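Local atomic coordinates of ornithine carbamoyltransferase (Giardia intestinalis, PDB entry 3GRF), a protein that probably catalyses the transfer of a carbamoyl group between carbamoyl phosphate and ornithine, a step of the arginine degradation pathway. Residues E147-A152 with S274-F279; C140-I145 with Y176-G181; A285-E290 with V295-K300. All blocks are in the same frame, centred on the assembly; numbering follows the deposited sequence.

In the fold
Read from the N terminus, the chain shows how one long helix can serve two parts of a fold. Helix 135-151 enters contact 2 through 140-145 and contact 1 through the adjoining 147-152. Contact 2 closes the shorter of the two loops that start from this helix, joining it, on the carbamoyl-phosphate side, to helix 173-185 of the Asp/Orn-binding domain. Contact 1 waits until 274-279, at the start of strand 278-281, an outermost strand of the five-stranded parallel sheet, so the two loops cross. Contact 3, 285-290 with 295-300, follows in series and closes a local loop. It adjoins contact 1, since S277 OG and F279 N probably hydrogen-bond to K300, but does not touch contact 2.

Contact 1. Residues E147-A152 with S274-F279; sequences EKFTAA and SKRSIF
F149 and K148, near the C-terminal end of helix 135-151, rest against I278 and R276 where the chain turns into strand 278-281. The apolar part centres on I278. Its CG1 lies between the backbone N and the carbonyl carbon (chi1 67°), and the extended branch beyond carries I278 CD1 to within 4.0 Å of F149 CE1. I278 CD1 also lies 4.1 Å from K148 CB, so it bridges two successive helix residues. K148 then bends away, and its ammonium group forms a salt bridge with D305.

The aromatic ring also meets a more polar neighbour. F149 CE2 is 3.6 Å from R276 CG and equally far, 3.6 Å, from R276 O, at the tight turn S274-S277. This type I turn is closed by S277 N bonding to S274 O at 3.2 Å. The R276 guanidinium plane stands 65° from that of the ring, and the group is held by salt bridges to E154 and D236.

The charged ends of K148 and R276 are paired outside the two segments, and what meets across the contact is carbon packing plus the ring atom F149 CE2 near R276 O. Buried F149, also packed on I162 and V237, seats the helix end against the sheet edge.

Contact 2. Residues C140-I145 with Y176-G181; sequences CDFMTI and YDLMRG
The ring of F142 on helix 135-151 is directed at helix 173-185, reaching the backbone at G181 and the side chain of L178. With CG anti to its carbonyl carbon (chi1 -63°), the phenyl group projects across the gap between the axes of 140-145 and 176-181, 11.2 Å apart at closest and crossing at -50°. Its leading atoms do the touching: F142 CE1 lies 3.6 Å from G181 CA, and F142 CZ lies 3.8 Å from G181 C. Because G181 has no side chain, the ring meets the main chain directly.

L178 slants across the phenyl group and sets L178 CD1 3.8 Å from F142 CZ, while L178 O lies in the plane of the F142 ring, at its edge. L178 CD1 also approaches D141 OD1 at 4.3 Å, a loose contact; the carboxylate's own hydrogen bonds go to Y239 and Q137.

Helix 135-151 is one of the helices that connect the two domains in this family, and here it packs on the ornithine-binding domain. All four touching residues are buried, and I25 of helix 18-33 also lies against F142. The junction therefore rests on apolar packing, with the D141 carboxylate bonded to partners outside the two segments.

Contact 3. Residues A285-E290 with V295-K300; sequences ATRGEE and VIDGPK
This contact belongs to the loop that follows strand 278-281, the last strand of the parallel, Rossmann-like sheet in the Asp/Orn-binding domain, and leads into the short helix 293-296. In ornithine carbamoyltransferases the beginning of this connection carries the Cys-Leu-Pro segment of the active site. Immediately after it, A285-E290 folds back on the helix end at V295-K300, illustrating how a short excursion can be closed by side chains alone.

I296 supplies the apolar half. With chi1 at -177° it swings CG1 away from its own amide nitrogen, and I296 CD1 ends 3.3 Å from A285 CB, tighter than usual van der Waals contact. On the other branch, I296 CG2 sits over one face of the R287 guanidinium and meets R287 CG at 3.8 Å. The arginine thus lies across the isoleucine at roughly a right angle before its tip passes on to D297.

The charged half is the salt bridge between R287 and D297. Guanidinium and carboxylate planes are 19° apart, and D297 lies at the guanidinium edge, near its plane. NH1 faces both carboxylate oxygens, though its modelled position is too close for the exact lengths to be trusted; R287 NH2 adds a weak bond to D297 OD1 at 3.4 Å. NH2 also forms a salt bridge with D92 of a neighbouring subunit, so R287 links the local loop closure to the trimer interface, and the two acids would probably stabilise its positive charge.

The loop itself is braced from within. A type I turn, T286-E289, is closed by E289 N bonding to T286 O at 2.9 Å, and E290 curls back so that E290 OE1 accepts from T286 N at 2.8 Å, with an N-H...O angle of 169°.

Contact 1. Residues E147-A152 with S274-F279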
ATOM      1  N   GLU A 147     -14.860  15.305 -23.926  1.00 34.98           N
ATOM      2  CA  GLU A 147     -16.040  14.909 -23.175  1.00 32.34           C
ATOM      3  C   GLU A 147     -17.034  16.031 -23.016  1.00 33.03           C
ATOM      4  O   GLU A 147     -18.187  15.887 -23.338  1.00 27.05           O
ATOM      5  CB  GLU A 147     -15.616  14.482 -21.777  1.00 36.57           C
ATOM      6  CG  GLU A 147     -16.689  13.742 -21.035  1.00 28.61           C
ATOM      7  CD  GLU A 147     -16.237  13.313 -19.663  1.00 34.47           C
ATOM      8  OE1 GLU A 147     -15.575  14.114 -18.975  1.00 42.18           O
ATOM      9  OE2 GLU A 147     -16.556  12.186 -19.264  1.00 36.59           O
ATOM     10  N   LYS A 148     -16.585  17.142 -22.452  1.00 28.50           N
ATOM     11  CA  LYS A 148     -17.456  18.298 -22.250  1.00 32.54           C
ATOM     12  C   LYS A 148     -18.090  18.826 -23.541  1.00 42.75           C
ATOM     13  O   LYS A 148     -19.310  18.936 -23.620  1.00 43.68           O
ATOM     14  CB  LYS A 148     -16.722  19.437 -21.510  1.00 34.58           C
ATOM     15  CG  LYS A 148     -16.370  19.061 -20.111  1.00 26.35           C
ATOM     16  CD  LYS A 148     -17.636  18.785 -19.278  1.00 31.68           C
ATOM     17  CE  LYS A 148     -17.328  17.833 -18.104  1.00 34.15           C
ATOM     18  NZ  LYS A 148     -18.548  17.491 -17.301  1.00 34.44           N
ATOM     19  N   PHE A 149     -17.261  19.136 -24.542  1.00 38.00           N
ATOM     20  CA  PHE A 149     -17.754  19.716 -25.788  1.00 33.88           C
ATOM     21  C   PHE A 149     -18.622  18.763 -26.600  1.00 34.11           C
ATOM     22  O   PHE A 149     -19.575  19.191 -27.227  1.00 38.68           O
ATOM     23  CB  PHE A 149     -16.589  20.281 -26.589  1.00 31.65           C
ATOM     24  CG  PHE A 149     -16.067  21.572 -26.019  1.00 34.97           C
ATOM     25  CD1 PHE A 149     -14.812  21.635 -25.452  1.00 33.72           C
ATOM     26  CD2 PHE A 149     -16.858  22.718 -26.021  1.00 37.20           C
ATOM     27  CE1 PHE A 149     -14.317  22.849 -24.919  1.00 40.34           C
ATOM     28  CE2 PHE A 149     -16.385  23.924 -25.493  1.00 43.87           C
ATOM     29  CZ  PHE A 149     -15.099  23.999 -24.939  1.00 32.94           C
ATOM     30  N   THR A 150     -18.327  17.467 -26.541  1.00 32.57           N
ATOM     31  CA  THR A 150     -19.141  16.451 -27.231  1.00 35.08           C
ATOM     32  C   THR A 150     -20.568  16.374 -26.678  1.00 37.28           C
ATOM     33  O   THR A 150     -21.519  16.154 -27.438  1.00 41.11           O
ATOM     34  CB  THR A 150     -18.478  15.063 -27.183  1.00 38.09           C
ATOM     35  OG1 THR A 150     -17.333  15.063 -28.032  1.00 42.20           O
ATOM     36  CG2 THR A 150     -19.412  13.969 -27.643  1.00 39.98           C
ATOM     37  N   ALA A 151     -20.721  16.552 -25.368  1.00 39.80           N
ATOM     38  CA  ALA A 151     -22.035  16.430 -24.735  1.00 48.21           C
ATOM     39  C   ALA A 151     -22.923  17.655 -25.003  1.00 49.58           C
ATOM     40  O   ALA A 151     -24.150  17.540 -25.149  1.00 49.71           O
ATOM     41  CB  ALA A 151     -21.877  16.175 -23.235  1.00 46.11           C
ATOM     42  N   ALA A 152     -22.273  18.813 -25.069  1.00 52.83           N
ATOM     43  CA  ALA A 152     -22.837  20.071 -25.557  1.00 48.11           C
ATOM     44  C   ALA A 152     -23.038  20.171 -27.083  1.00 48.34           C
ATOM     45  O   ALA A 152     -23.536  21.187 -27.558  1.00 46.15           O
ATOM     46  CB  ALA A 152     -21.946  21.222 -25.094  1.00 49.51           C
ATOM     47  N   SER A 274     -15.628  32.583 -25.402  1.00 39.37           N
ATOM     48  CA  SER A 274     -16.806  32.153 -26.140  1.00 41.55           C
ATOM     49  C   SER A 274     -17.969  31.855 -25.200  1.00 42.91           C
ATOM     50  O   SER A 274     -17.764  31.666 -23.995  1.00 39.10           O
ATOM     51  CB  SER A 274     -16.466  30.922 -26.987  1.00 39.30           C
ATOM     52  OG  SER A 274     -16.581  29.726 -26.235  1.00 41.51           O
ATOM     53  N   LYS A 275     -19.174  31.806 -25.752  1.00 39.34           N
ATOM     54  CA  LYS A 275     -20.330  31.493 -24.957  1.00 41.44           C
ATOM     55  C   LYS A 275     -20.288  30.041 -24.468  1.00 37.81           C
ATOM     56  O   LYS A 275     -20.823  29.733 -23.395  1.00 36.86           O
ATOM     57  CB  LYS A 275     -21.615  31.796 -25.743  1.00 53.59           C
ATOM     58  CG  LYS A 275     -22.610  32.690 -25.003  1.00 57.56           C
ATOM     59  CD  LYS A 275     -22.346  34.187 -25.242  1.00 68.87           C
ATOM     60  CE  LYS A 275     -23.571  35.035 -24.864  1.00 73.40           C
ATOM     61  NZ  LYS A 275     -24.640  35.019 -25.930  1.00 78.80           N
ATOM     62  N   ARG A 276     -19.664  29.160 -25.257  1.00 39.48           N
ATOM     63  CA  ARG A 276     -19.480  27.731 -24.909  1.00 30.64           C
ATOM     64  C   ARG A 276     -18.292  27.464 -23.944  1.00 32.77           C
ATOM     65  O   ARG A 276     -18.076  26.340 -23.509  1.00 23.92           O
ATOM     66  CB  ARG A 276     -19.289  26.913 -26.201  1.00 42.33           C
ATOM     67  CG  ARG A 276     -17.854  26.936 -26.711  1.00 38.08           C
ATOM     68  CD  ARG A 276     -17.691  27.140 -28.200  1.00 38.24           C
ATOM     69  NE  ARG A 276     -17.803  25.916 -28.959  1.00 41.16           N
ATOM     70  CZ  ARG A 276     -17.057  25.565 -30.014  1.00 39.62           C
ATOM     71  NH1 ARG A 276     -16.059  26.309 -30.485  1.00 39.04           N
ATOM     72  NH2 ARG A 276     -17.304  24.412 -30.598  1.00 43.35           N
ATOM     73  N   SER A 277     -17.496  28.494 -23.617  1.00 30.31           N
ATOM     74  CA  SER A 277     -16.216  28.255 -22.945  1.00 24.57           C
ATOM     75  C   SER A 277     -16.344  27.428 -21.688  1.00 31.75           C
ATOM     76  O   SER A 277     -17.425  27.321 -21.075  1.00 34.66           O
ATOM     77  CB  SER A 277     -15.466  29.565 -22.654  1.00 26.19           C
ATOM     78  OG  SER A 277     -16.225  30.408 -21.812  1.00 33.11           O
ATOM     79  N   ILE A 278     -15.243  26.789 -21.319  1.00 25.24           N
ATOM     80  CA  ILE A 278     -15.196  26.106 -20.050  1.00 24.78           C
ATOM     81  C   ILE A 278     -13.932  26.592 -19.356  1.00 27.71           C
ATOM     82  O   ILE A 278     -13.042  27.104 -20.011  1.00 27.68           O
ATOM     83  CB  ILE A 278     -15.268  24.556 -20.179  1.00 27.78           C
ATOM     84  CG1 ILE A 278     -14.021  23.983 -20.843  1.00 31.32           C
ATOM     85  CG2 ILE A 278     -16.568  24.091 -20.920  1.00 22.67           C
ATOM     86  CD1 ILE A 278     -14.029  22.439 -20.928  1.00 31.09           C
ATOM     87  N   PHE A 279     -13.876  26.430 -18.047  1.00 28.90           N
ATOM     88  CA  PHE A 279     -12.713  26.813 -17.235  1.00 21.90           C
ATOM     89  C   PHE A 279     -12.105  25.511 -16.594  1.00 30.34           C
ATOM     90  O   PHE A 279     -12.844  24.650 -16.086  1.00 24.23           O
ATOM     91  CB  PHE A 279     -13.128  27.822 -16.149  1.00 25.53           C
ATOM     92  CG  PHE A 279     -12.094  28.005 -15.132  1.00 25.90           C
ATOM     93  CD1 PHE A 279     -11.011  28.866 -15.398  1.00 19.01           C
ATOM     94  CD2 PHE A 279     -12.123  27.265 -13.954  1.00 29.64           C
ATOM     95  CE1 PHE A 279      -9.960  28.986 -14.462  1.00 33.63           C
ATOM     96  CE2 PHE A 279     -11.078  27.384 -12.993  1.00 33.48           C
ATOM     97  CZ  PHE A 279     -10.003  28.227 -13.258  1.00 27.97           C
TER

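Contact 2. Residues C140-I145 with Y176-G181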
ATOM      1  N   CYS A 140      -5.738  13.469 -19.282  1.00 31.40           N
ATOM      2  CA  CYS A 140      -6.890  13.811 -18.454  1.00 29.65           C
ATOM      3  C   CYS A 140      -7.629  14.987 -19.010  1.00 28.29           C
ATOM      4  O   CYS A 140      -8.819  14.935 -19.277  1.00 22.57           O
ATOM      5  CB  CYS A 140      -6.421  14.189 -17.049  1.00 31.70           C
ATOM      6  SG  CYS A 140      -7.843  14.565 -15.990  1.00 26.93           S
ATOM      7  N   ASP A 141      -6.900  16.080 -19.171  1.00 26.35           N
ATOM      8  CA  ASP A 141      -7.452  17.357 -19.638  1.00 27.64           C
ATOM      9  C   ASP A 141      -8.018  17.343 -21.055  1.00 31.73           C
ATOM     10  O   ASP A 141      -9.146  17.757 -21.284  1.00 25.39           O
ATOM     11  CB  ASP A 141      -6.361  18.395 -19.511  1.00 25.18           C
ATOM     12  CG  ASP A 141      -5.949  18.614 -18.065  1.00 30.47           C
ATOM     13  OD1 ASP A 141      -4.850  19.164 -17.798  1.00 28.12           O
ATOM     14  OD2 ASP A 141      -6.746  18.229 -17.197  1.00 23.48           O
ATOM     15  N   PHE A 142      -7.273  16.809 -22.012  1.00 32.04           N
ATOM     16  CA  PHE A 142      -7.832  16.751 -23.362  1.00 31.09           C
ATOM     17  C   PHE A 142      -9.017  15.799 -23.471  1.00 29.36           C
ATOM     18  O   PHE A 142      -9.984  16.077 -24.175  1.00 29.42           O
ATOM     19  CB  PHE A 142      -6.739  16.476 -24.384  1.00 24.73           C
ATOM     20  CG  PHE A 142      -5.728  17.558 -24.435  1.00 28.96           C
ATOM     21  CD1 PHE A 142      -4.458  17.370 -23.877  1.00 22.79           C
ATOM     22  CD2 PHE A 142      -6.055  18.806 -24.975  1.00 29.73           C
ATOM     23  CE1 PHE A 142      -3.531  18.368 -23.913  1.00 25.81           C
ATOM     24  CE2 PHE A 142      -5.092  19.837 -25.023  1.00 25.95           C
ATOM     25  CZ  PHE A 142      -3.843  19.598 -24.477  1.00 24.70           C
ATOM     26  N   MET A 143      -8.968  14.708 -22.726  1.00 28.55           N
ATOM     27  CA  MET A 143     -10.154  13.877 -22.536  1.00 27.63           C
ATOM     28  C   MET A 143     -11.368  14.646 -21.974  1.00 31.20           C
ATOM     29  O   MET A 143     -12.498  14.474 -22.446  1.00 25.18           O
ATOM     30  CB  MET A 143      -9.813  12.700 -21.664  1.00 20.95           C
ATOM     31  CG  MET A 143     -11.036  11.801 -21.318  1.00 22.20           C
ATOM     32  SD  MET A 143     -10.897  11.056 -19.621  1.00 32.63           S
ATOM     33  CE  MET A 143     -12.510  10.293 -19.549  1.00 28.03           C
ATOM     34  N   THR A 144     -11.137  15.484 -20.971  1.00 24.94           N
ATOM     35  CA  THR A 144     -12.179  16.307 -20.360  1.00 28.60           C
ATOM     36  C   THR A 144     -12.716  17.312 -21.371  1.00 32.92           C
ATOM     37  O   THR A 144     -13.932  17.526 -21.455  1.00 25.70           O
ATOM     38  CB  THR A 144     -11.623  17.065 -19.095  1.00 33.77           C
ATOM     39  OG1 THR A 144     -11.151  16.112 -18.129  1.00 29.63           O
ATOM     40  CG2 THR A 144     -12.696  17.993 -18.483  1.00 26.09           C
ATOM     41  N   ILE A 145     -11.812  17.935 -22.137  1.00 25.81           N
ATOM     42  CA  ILE A 145     -12.229  18.867 -23.179  1.00 23.76           C
ATOM     43  C   ILE A 145     -13.111  18.105 -24.211  1.00 22.79           C
ATOM     44  O   ILE A 145     -14.215  18.552 -24.511  1.00 25.40           O
ATOM     45  CB  ILE A 145     -11.007  19.574 -23.845  1.00 23.44           C
ATOM     46  CG1 ILE A 145     -10.403  20.602 -22.876  1.00 23.73           C
ATOM     47  CG2 ILE A 145     -11.360  20.279 -25.186  1.00 24.85           C
ATOM     48  CD1 ILE A 145      -8.916  20.995 -23.208  1.00 25.45           C
ATOM     49  N   TYR A 176       4.069  23.795 -20.462  1.00 28.54           N
ATOM     50  CA  TYR A 176       4.856  23.037 -21.454  1.00 35.71           C
ATOM     51  C   TYR A 176       4.087  21.883 -22.027  1.00 30.64           C
ATOM     52  O   TYR A 176       3.995  21.724 -23.238  1.00 37.54           O
ATOM     53  CB  TYR A 176       6.151  22.502 -20.848  1.00 30.14           C
ATOM     54  CG  TYR A 176       7.094  23.608 -20.380  1.00 25.69           C
ATOM     55  CD1 TYR A 176       8.247  23.300 -19.680  1.00 31.57           C
ATOM     56  CD2 TYR A 176       6.794  24.967 -20.620  1.00 32.65           C
ATOM     57  CE1 TYR A 176       9.116  24.316 -19.217  1.00 35.54           C
ATOM     58  CE2 TYR A 176       7.675  26.014 -20.169  1.00 33.23           C
ATOM     59  CZ  TYR A 176       8.817  25.668 -19.481  1.00 42.89           C
ATOM     60  OH  TYR A 176       9.671  26.677 -19.038  1.00 37.17           O
ATOM     61  N   ASP A 177       3.545  21.051 -21.163  1.00 29.45           N
ATOM     62  CA  ASP A 177       2.882  19.843 -21.678  1.00 30.08           C
ATOM     63  C   ASP A 177       1.524  20.150 -22.340  1.00 26.61           C
ATOM     64  O   ASP A 177       1.112  19.424 -23.248  1.00 27.34           O
ATOM     65  CB  ASP A 177       2.786  18.777 -20.554  1.00 30.22           C
ATOM     66  CG  ASP A 177       3.414  17.437 -20.926  1.00 29.03           C
ATOM     67  OD1 ASP A 177       4.046  17.279 -21.989  1.00 39.88           O
ATOM     68  OD2 ASP A 177       3.260  16.507 -20.129  1.00 28.48           O
ATOM     69  N   LEU A 178       0.812  21.237 -21.921  1.00 23.19           N
ATOM     70  CA  LEU A 178      -0.472  21.676 -22.572  1.00 27.54           C
ATOM     71  C   LEU A 178      -0.140  22.175 -23.986  1.00 28.46           C
ATOM     72  O   LEU A 178      -0.845  21.829 -24.938  1.00 29.70           O
ATOM     73  CB  LEU A 178      -1.145  22.801 -21.755  1.00 24.90           C
ATOM     74  CG  LEU A 178      -2.481  22.572 -21.013  1.00 34.04           C
ATOM     75  CD1 LEU A 178      -2.967  21.126 -21.149  1.00 28.77           C
ATOM     76  CD2 LEU A 178      -2.340  22.937 -19.533  1.00 29.83           C
ATOM     77  N   MET A 179       0.909  22.988 -24.107  1.00 29.21           N
ATOM     78  CA  MET A 179       1.347  23.465 -25.416  1.00 24.36           C
ATOM     79  C   MET A 179       1.635  22.290 -26.340  1.00 30.95           C
ATOM     80  O   MET A 179       1.199  22.295 -27.505  1.00 22.04           O
ATOM     81  CB  MET A 179       2.601  24.320 -25.273  1.00 25.68           C
ATOM     82  CG  MET A 179       2.378  25.667 -24.525  1.00 24.20           C
ATOM     83  SD  MET A 179       3.960  26.369 -23.959  1.00 30.82           S
ATOM     84  CE  MET A 179       4.787  26.696 -25.505  1.00 34.80           C
ATOM     85  N   ARG A 180       2.363  21.287 -25.838  1.00 30.00           N
ATOM     86  CA  ARG A 180       2.619  20.054 -26.621  1.00 25.36           C
ATOM     87  C   ARG A 180       1.331  19.310 -27.013  1.00 30.32           C
ATOM     88  O   ARG A 180       1.240  18.806 -28.135  1.00 27.38           O
ATOM     89  CB  ARG A 180       3.571  19.086 -25.893  1.00 30.78           C
ATOM     90  CG  ARG A 180       5.048  19.569 -25.671  1.00 27.47           C
ATOM     91  CD  ARG A 180       5.760  18.662 -24.651  1.00 28.74           C
ATOM     92  NE  ARG A 180       6.983  19.284 -24.058  1.00 32.37           N
ATOM     93  CZ  ARG A 180       7.262  19.341 -22.752  1.00 34.19           C
ATOM     94  NH1 ARG A 180       6.413  18.854 -21.860  1.00 28.67           N
ATOM     95  NH2 ARG A 180       8.383  19.915 -22.317  1.00 27.89           N
ATOM     96  N   GLY A 181       0.374  19.171 -26.081  1.00 25.45           N
ATOM     97  CA  GLY A 181      -0.891  18.466 -26.383  1.00 29.05           C
ATOM     98  C   GLY A 181      -1.644  19.192 -27.493  1.00 30.80           C
ATOM     99  O   GLY A 181      -2.104  18.576 -28.445  1.00 31.37           O
TER

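Contact 3. Residues A285-E290 with V295-K300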
ATOM      1  N   ALA A 285      -6.227  24.065  -6.338  1.00 39.49           N
ATOM      2  CA  ALA A 285      -6.742  25.413  -6.588  1.00 38.00           C
ATOM      3  C   ALA A 285      -6.591  26.318  -5.361  1.00 44.83           C
ATOM      4  O   ALA A 285      -6.959  25.929  -4.248  1.00 45.13           O
ATOM      5  CB  ALA A 285      -8.213  25.348  -6.989  1.00 34.34           C
ATOM      6  N   THR A 286      -6.066  27.526  -5.572  1.00 38.24           N
ATOM      7  CA  THR A 286      -6.100  28.581  -4.556  1.00 44.88           C
ATOM      8  C   THR A 286      -6.999  29.739  -5.006  1.00 37.41           C
ATOM      9  O   THR A 286      -6.627  30.558  -5.866  1.00 32.01           O
ATOM     10  CB  THR A 286      -4.680  29.083  -4.213  1.00 37.00           C
ATOM     11  OG1 THR A 286      -3.859  27.956  -3.915  1.00 38.88           O
ATOM     12  CG2 THR A 286      -4.693  30.009  -3.013  1.00 45.16           C
ATOM     13  N   ARG A 287      -8.169  29.801  -4.383  1.00 35.99           N
ATOM     14  CA  ARG A 287      -9.296  30.631  -4.839  1.00 41.25           C
ATOM     15  C   ARG A 287      -9.079  32.100  -5.021  1.00 39.45           C
ATOM     16  O   ARG A 287      -9.903  32.727  -5.678  1.00 61.37           O
ATOM     17  CB  ARG A 287     -10.519  30.458  -3.956  1.00 40.62           C
ATOM     18  CG  ARG A 287     -11.338  29.243  -4.320  1.00 50.93           C
ATOM     19  CD  ARG A 287     -11.258  28.179  -3.246  1.00 58.86           C
ATOM     20  NE  ARG A 287     -11.504  26.812  -3.741  1.00 60.49           N
ATOM     21  CZ  ARG A 287     -12.588  26.465  -4.426  1.00 53.85           C
ATOM     22  NH1 ARG A 287     -13.504  27.385  -4.717  1.00 54.17           N
ATOM     23  NH2 ARG A 287     -12.748  25.221  -4.834  1.00 40.47           N
ATOM     24  N   GLY A 288      -8.047  32.688  -4.438  1.00 44.81           N
ATOM     25  CA  GLY A 288      -7.789  34.118  -4.711  1.00 36.26           C
ATOM     26  C   GLY A 288      -6.445  34.401  -5.345  1.00 33.81           C
ATOM     27  O   GLY A 288      -5.980  35.551  -5.329  1.00 39.53           O
ATOM     28  N   GLU A 289      -5.805  33.354  -5.877  1.00 32.59           N
ATOM     29  CA  GLU A 289      -4.541  33.515  -6.604  1.00 35.25           C
ATOM     30  C   GLU A 289      -4.756  33.372  -8.102  1.00 35.94           C
ATOM     31  O   GLU A 289      -5.144  34.332  -8.745  1.00 32.99           O
ATOM     32  CB  GLU A 289      -3.466  32.582  -6.037  1.00 31.03           C
ATOM     33  CG  GLU A 289      -3.258  32.864  -4.542  1.00 43.64           C
ATOM     34  CD  GLU A 289      -1.967  32.314  -3.970  1.00 52.64           C
ATOM     35  OE1 GLU A 289      -1.355  31.439  -4.632  1.00 48.41           O
ATOM     36  OE2 GLU A 289      -1.565  32.769  -2.858  1.00 42.36           O
ATOM     37  N   GLU A 290      -4.554  32.182  -8.654  1.00 30.19           N
ATOM     38  CA  GLU A 290      -4.608  32.007 -10.114  1.00 35.80           C
ATOM     39  C   GLU A 290      -6.018  32.239 -10.674  1.00 41.61           C
ATOM     40  O   GLU A 290      -6.182  32.588 -11.858  1.00 30.92           O
ATOM     41  CB  GLU A 290      -4.059  30.635 -10.517  1.00 37.30           C
ATOM     42  CG  GLU A 290      -4.892  29.444 -10.038  1.00 36.24           C
ATOM     43  CD  GLU A 290      -4.551  28.959  -8.639  1.00 39.05           C
ATOM     44  OE1 GLU A 290      -5.162  27.972  -8.192  1.00 32.12           O
ATOM     45  OE2 GLU A 290      -3.657  29.519  -7.978  1.00 35.78           O
ATOM     46  N   VAL A 295     -15.040  32.059 -10.372  1.00 28.99           N
ATOM     47  CA  VAL A 295     -14.754  31.347 -11.645  1.00 25.02           C
ATOM     48  C   VAL A 295     -14.717  29.860 -11.329  1.00 28.87           C
ATOM     49  O   VAL A 295     -15.440  29.077 -11.924  1.00 29.57           O
ATOM     50  CB  VAL A 295     -13.442  31.842 -12.327  1.00 32.49           C
ATOM     51  CG1 VAL A 295     -13.094  31.014 -13.574  1.00 31.32           C
ATOM     52  CG2 VAL A 295     -13.563  33.357 -12.693  1.00 31.28           C
ATOM     53  N   ILE A 296     -13.896  29.475 -10.369  1.00 27.57           N
ATOM     54  CA  ILE A 296     -13.783  28.043 -10.061  1.00 25.98           C
ATOM     55  C   ILE A 296     -15.047  27.415  -9.520  1.00 30.50           C
ATOM     56  O   ILE A 296     -15.291  26.228  -9.744  1.00 32.87           O
ATOM     57  CB  ILE A 296     -12.548  27.698  -9.161  1.00 33.26           C
ATOM     58  CG1 ILE A 296     -12.427  26.170  -8.930  1.00 31.05           C
ATOM     59  CG2 ILE A 296     -12.546  28.522  -7.849  1.00 30.98           C
ATOM     60  CD1 ILE A 296     -10.993  25.654  -8.738  1.00 35.88           C
ATOM     61  N   ASP A 297     -15.850  28.208  -8.818  1.00 31.28           N
ATOM     62  CA  ASP A 297     -17.101  27.713  -8.239  1.00 37.79           C
ATOM     63  C   ASP A 297     -18.275  28.162  -9.094  1.00 33.22           C
ATOM     64  O   ASP A 297     -19.434  27.853  -8.801  1.00 42.23           O
ATOM     65  CB  ASP A 297     -17.260  28.196  -6.795  1.00 31.03           C
ATOM     66  CG  ASP A 297     -16.119  27.749  -5.899  1.00 39.61           C
ATOM     67  OD1 ASP A 297     -15.580  26.624  -6.051  1.00 37.98           O
ATOM     68  OD2 ASP A 297     -15.743  28.535  -5.024  1.00 44.07           O
ATOM     69  N   GLY A 298     -17.975  28.848 -10.186  1.00 23.10           N
ATOM     70  CA  GLY A 298     -19.008  29.364 -11.043  1.00 28.32           C
ATOM     71  C   GLY A 298     -19.310  28.294 -12.068  1.00 32.00           C
ATOM     72  O   GLY A 298     -18.755  27.189 -12.000  1.00 31.18           O
ATOM     73  N   PRO A 299     -20.199  28.620 -13.025  1.00 39.70           N
ATOM     74  CA  PRO A 299     -20.812  27.665 -13.967  1.00 30.15           C
ATOM     75  C   PRO A 299     -19.974  27.158 -15.164  1.00 31.07           C
ATOM     76  O   PRO A 299     -20.352  26.170 -15.794  1.00 31.57           O
ATOM     77  CB  PRO A 299     -22.033  28.446 -14.463  1.00 35.22           C
ATOM     78  CG  PRO A 299     -21.568  29.876 -14.464  1.00 37.76           C
ATOM     79  CD  PRO A 299     -20.705  30.002 -13.228  1.00 33.86           C
ATOM     80  N   LYS A 300     -18.866  27.829 -15.484  1.00 34.74           N
ATOM     81  CA  LYS A 300     -17.945  27.404 -16.565  1.00 37.19           C
ATOM     82  C   LYS A 300     -16.891  26.381 -16.104  1.00 28.41           C
ATOM     83  O   LYS A 300     -16.274  25.706 -16.930  1.00 29.89           O
ATOM     84  CB  LYS A 300     -17.275  28.619 -17.231  1.00 27.91           C
ATOM     85  CG  LYS A 300     -18.238  29.474 -18.109  1.00 27.09           C
ATOM     86  CD  LYS A 300     -17.464  30.563 -18.793  1.00 29.83           C
ATOM     87  CE  LYS A 300     -18.324  31.348 -19.773  1.00 37.42           C
ATOM     88  NZ  LYS A 300     -18.723  30.559 -20.999  1.00 25.50           N
TER